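Side-chain contacts in carbon dioxide concentrating mechanism protein (Thermosynechococcus elongatus, PDB 4N8F), which probably forms, as a homopentamer, the vertices of the carboxysome, the polyhedral shell compartment in which RuBisCO is sequestered: residues V26-Y29 against E35-P38; D83-S86 against L91-S94. All blocks are in the same frame, centred on the assembly; numbering follows the deposited sequence.

Interaction 1. Residues V26-Y29 against E35-P38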
# COMPACT_ATOMS: atom_id res chain seq x y z
N VAL C 26 -6.50 0.20 19.09
CA VAL C 26 -5.69 -0.90 18.60
C VAL C 26 -6.58 -2.04 18.07
O VAL C 26 -7.50 -2.48 18.74
CB VAL C 26 -4.78 -1.42 19.69
CG1 VAL C 26 -3.81 -2.44 19.12
CG2 VAL C 26 -4.04 -0.28 20.38
N LEU C 27 -6.29 -2.52 16.87
CA LEU C 27 -7.02 -3.60 16.18
C LEU C 27 -6.08 -4.81 15.98
O LEU C 27 -4.92 -4.65 15.60
CB LEU C 27 -7.49 -3.10 14.83
CG LEU C 27 -8.30 -1.79 14.82
CD1 LEU C 27 -8.89 -1.44 13.47
CD2 LEU C 27 -9.47 -1.88 15.79
N GLN C 28 -6.57 -6.01 16.27
CA GLN C 28 -5.87 -7.20 15.93
C GLN C 28 -6.60 -7.76 14.70
O GLN C 28 -7.79 -7.97 14.74
CB GLN C 28 -5.93 -8.21 17.04
CG GLN C 28 -5.19 -9.52 16.68
CD GLN C 28 -5.04 -10.44 17.87
OE1 GLN C 28 -5.80 -10.36 18.83
NE2 GLN C 28 -4.05 -11.32 17.81
N TYR C 29 -5.86 -8.03 13.65
CA TYR C 29 -6.43 -8.63 12.46
C TYR C 29 -6.93 -10.05 12.72
O TYR C 29 -6.32 -10.78 13.48
CB TYR C 29 -5.42 -8.59 11.27
CG TYR C 29 -5.18 -7.18 10.73
CD1 TYR C 29 -4.00 -6.52 10.96
CD2 TYR C 29 -6.18 -6.52 9.99
CE1 TYR C 29 -3.78 -5.26 10.47
CE2 TYR C 29 -5.97 -5.28 9.48
CZ TYR C 29 -4.79 -4.63 9.74
OH TYR C 29 -4.59 -3.34 9.27
N GLU C 35 -9.14 -16.71 13.12
CA GLU C 35 -7.83 -16.75 13.73
C GLU C 35 -7.35 -15.38 14.24
O GLU C 35 -7.41 -14.38 13.53
CB GLU C 35 -6.84 -17.31 12.72
CG GLU C 35 -5.44 -17.42 13.26
CD GLU C 35 -4.46 -17.99 12.25
OE1 GLU C 35 -4.88 -18.56 11.22
OE2 GLU C 35 -3.26 -17.93 12.57
N PHE C 36 -6.89 -15.34 15.49
CA PHE C 36 -6.27 -14.13 16.03
C PHE C 36 -4.87 -14.02 15.46
O PHE C 36 -4.01 -14.78 15.81
CB PHE C 36 -6.24 -14.16 17.57
CG PHE C 36 -7.58 -13.86 18.22
CD1 PHE C 36 -8.77 -14.14 17.58
CD2 PHE C 36 -7.63 -13.35 19.54
CE1 PHE C 36 -9.99 -13.89 18.21
CE2 PHE C 36 -8.83 -13.12 20.18
CZ PHE C 36 -10.03 -13.38 19.50
N LEU C 37 -4.65 -13.09 14.55
CA LEU C 37 -3.38 -13.00 13.84
C LEU C 37 -2.40 -12.16 14.59
O LEU C 37 -2.76 -11.21 15.28
CB LEU C 37 -3.56 -12.39 12.44
CG LEU C 37 -4.34 -13.20 11.41
CD1 LEU C 37 -4.54 -12.37 10.17
CD2 LEU C 37 -3.58 -14.47 11.09
N PRO C 38 -1.11 -12.49 14.41
CA PRO C 38 0.02 -11.78 14.97
C PRO C 38 0.28 -10.52 14.14
O PRO C 38 1.37 -10.35 13.59
CB PRO C 38 1.14 -12.79 14.79
CG PRO C 38 0.79 -13.48 13.52
CD PRO C 38 -0.68 -13.65 13.59
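Gln-28 reaches across to Leu-37 with its amide: NE2 gives a hydrogen bond of 2.8 Å to the main-chain O of Leu-37, nearly straight at 164°. The acceptor lies close to the plane of the Gln-28 amide, yet NE2 sits well above the carbonyl plane of Leu-37. With CG anti to the backbone N (chi1 179°) and the chain extended beyond it, the amide is carried far enough to meet that carbonyl. The same amide runs past Phe-36: NE2 lies near its CB, and OE1 comes to 3.6 Å from CD2 of the ring, the amide and ring planes 63° apart. Next to this, Leu-37 N donates to Tyr-29 O at 3.0 Å, and CD1 of Leu-37 rests 4.0 Å from CB of Tyr-29, an apolar touch beside the polar pair. Further out, Arg-5 of strand 2-11 holds OE1 of Gln-28 by a hydrogen bond, while the Tyr-29 hydroxyl bonds to Glu-41. A glutamine suits this place because its amide can donate and accept at once. Leu-37 thus has both its N and its O tied to strand 24-30, so the short strand 36-37 is fastened to the beta-barrel by one main-chain bond and one side-chain bond.

Interaction 2. Residues D83-S86 against L91-S94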
# COMPACT_ATOMS: atom_id res chain seq x y z
N ASP C 83 -21.88 -6.75 12.04
CA ASP C 83 -23.05 -7.48 12.55
C ASP C 83 -22.94 -8.98 12.25
O ASP C 83 -23.24 -9.79 13.09
CB ASP C 83 -24.37 -7.02 11.91
CG ASP C 83 -24.83 -5.68 12.42
OD1 ASP C 83 -24.21 -5.13 13.34
OD2 ASP C 83 -25.81 -5.17 11.89
N THR C 84 -22.65 -9.33 11.00
CA THR C 84 -22.56 -10.70 10.62
C THR C 84 -21.41 -10.90 9.66
O THR C 84 -21.03 -10.00 8.94
CB THR C 84 -23.83 -11.20 9.87
OG1 THR C 84 -24.00 -10.49 8.64
CG2 THR C 84 -25.08 -11.09 10.72
N VAL C 85 -20.90 -12.11 9.66
CA VAL C 85 -20.02 -12.61 8.65
C VAL C 85 -20.56 -13.96 8.26
O VAL C 85 -20.86 -14.82 9.12
CB VAL C 85 -18.60 -12.81 9.19
CG1 VAL C 85 -17.69 -13.32 8.07
CG2 VAL C 85 -18.06 -11.52 9.76
N SER C 86 -20.69 -14.18 6.96
CA SER C 86 -21.10 -15.47 6.51
C SER C 86 -20.10 -16.02 5.53
O SER C 86 -19.30 -15.27 4.96
CB SER C 86 -22.47 -15.38 5.93
OG SER C 86 -22.34 -14.62 4.78
N LEU C 91 -23.83 -18.41 8.50
CA LEU C 91 -23.29 -17.46 9.45
C LEU C 91 -22.09 -18.08 10.16
O LEU C 91 -22.15 -19.21 10.64
CB LEU C 91 -24.33 -17.03 10.47
CG LEU C 91 -25.36 -16.05 9.93
CD1 LEU C 91 -26.41 -15.72 10.97
CD2 LEU C 91 -24.72 -14.76 9.51
N LEU C 92 -20.99 -17.36 10.19
CA LEU C 92 -19.81 -17.76 10.95
C LEU C 92 -19.72 -16.99 12.28
O LEU C 92 -19.18 -17.48 13.25
CB LEU C 92 -18.56 -17.44 10.13
CG LEU C 92 -17.22 -17.24 10.86
CD1 LEU C 92 -16.39 -18.52 10.93
CD2 LEU C 92 -16.39 -16.11 10.28
N TYR C 93 -20.21 -15.76 12.26
CA TYR C 93 -20.15 -14.83 13.37
C TYR C 93 -21.35 -13.95 13.30
O TYR C 93 -21.81 -13.62 12.22
CB TYR C 93 -18.91 -13.94 13.29
CG TYR C 93 -18.93 -12.79 14.28
CD1 TYR C 93 -19.36 -11.55 13.91
CD2 TYR C 93 -18.53 -12.98 15.59
CE1 TYR C 93 -19.41 -10.50 14.79
CE2 TYR C 93 -18.57 -11.93 16.50
CZ TYR C 93 -19.02 -10.69 16.10
OH TYR C 93 -19.03 -9.64 17.03
N SER C 94 -21.83 -13.53 14.48
CA SER C 94 -22.82 -12.44 14.58
C SER C 94 -22.69 -11.70 15.90
O SER C 94 -22.22 -12.25 16.91
CB SER C 94 -24.24 -12.90 14.44
OG SER C 94 -24.63 -13.60 15.59
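Val-85 CG1 stands anti to the backbone N (chi1 -179°), and CG of Leu-92 does likewise (chi1 156°), which lays the two side chains alongside each other in the same direction, with CG1 of Val-85 3.8 Å from CD2 of Leu-92. They meet in a beta hairpin of strands 84-87 and 90-94, whose antiparallel pairing is interrupted by a classic beta bulge, in which the two residues Leu-92 and Tyr-93 stand opposite the single Val-85. The carbonyl of Val-85 takes two N-H groups, Leu-92 N at 2.8 Å and, weakly, Tyr-93 N at 3.3 Å. In return Val-85 N donates to Tyr-93 O at 3.1 Å, tilted 35° from the carbonyl plane.

Thr-84, Ser-86, Leu-91 and Ser-94 share one face of the hairpin. There CD2 of Leu-91 folds back against CB of Thr-84 at 3.7 Å, the two side chains crossing at a slant, so the threonine gives its carbon side to the leucine and keeps its hydroxyl for another partner. That partner is Thr-11 of a neighbouring subunit, just as Ser-86 OG bonds to Thr-9 and Asp-83 OD2 to Thr-13 of the same subunit. Small hydroxyl residues suit this place because they can hydrogen-bond to the threonines of the neighbour, whose strand also pairs antiparallel with 84-86 and continues the sheet across the pentamer interface. Valine, beta-branched and apolar, suits the middle of such a strand: Val-85 is buried and packs on Val-10 of that neighbour, while the ring of Tyr-93, whose side chain leaves from the same face as Val-85, stacks on Trp-54 of its own chain. At the open end of the hairpin, away from the turn, the CA-H of Ser-94 points to Asp-83 O, with CA and O 3.1 Å apart.

Interaction 1 is complete in the chain before interaction 2 begins; their centres are about 17 Å apart and their nearest atoms about 8 Å, so they do not meet directly within one subunit. Interaction 1 belongs to strand 24-30 of the five-stranded sheet and the short strand 36-37 beside it, whereas interaction 2 is a separate two-stranded hairpin, 84-87 with 90-94, farther from the centre of the chain. Val-26 and Gln-28 pack on Ser-86 and Arg-87 of a neighbouring subunit, residues of that subunit's own 84-87 strand, so the two sites meet between chains. The hairpin of each subunit thus helps join it to the next in the pentamer.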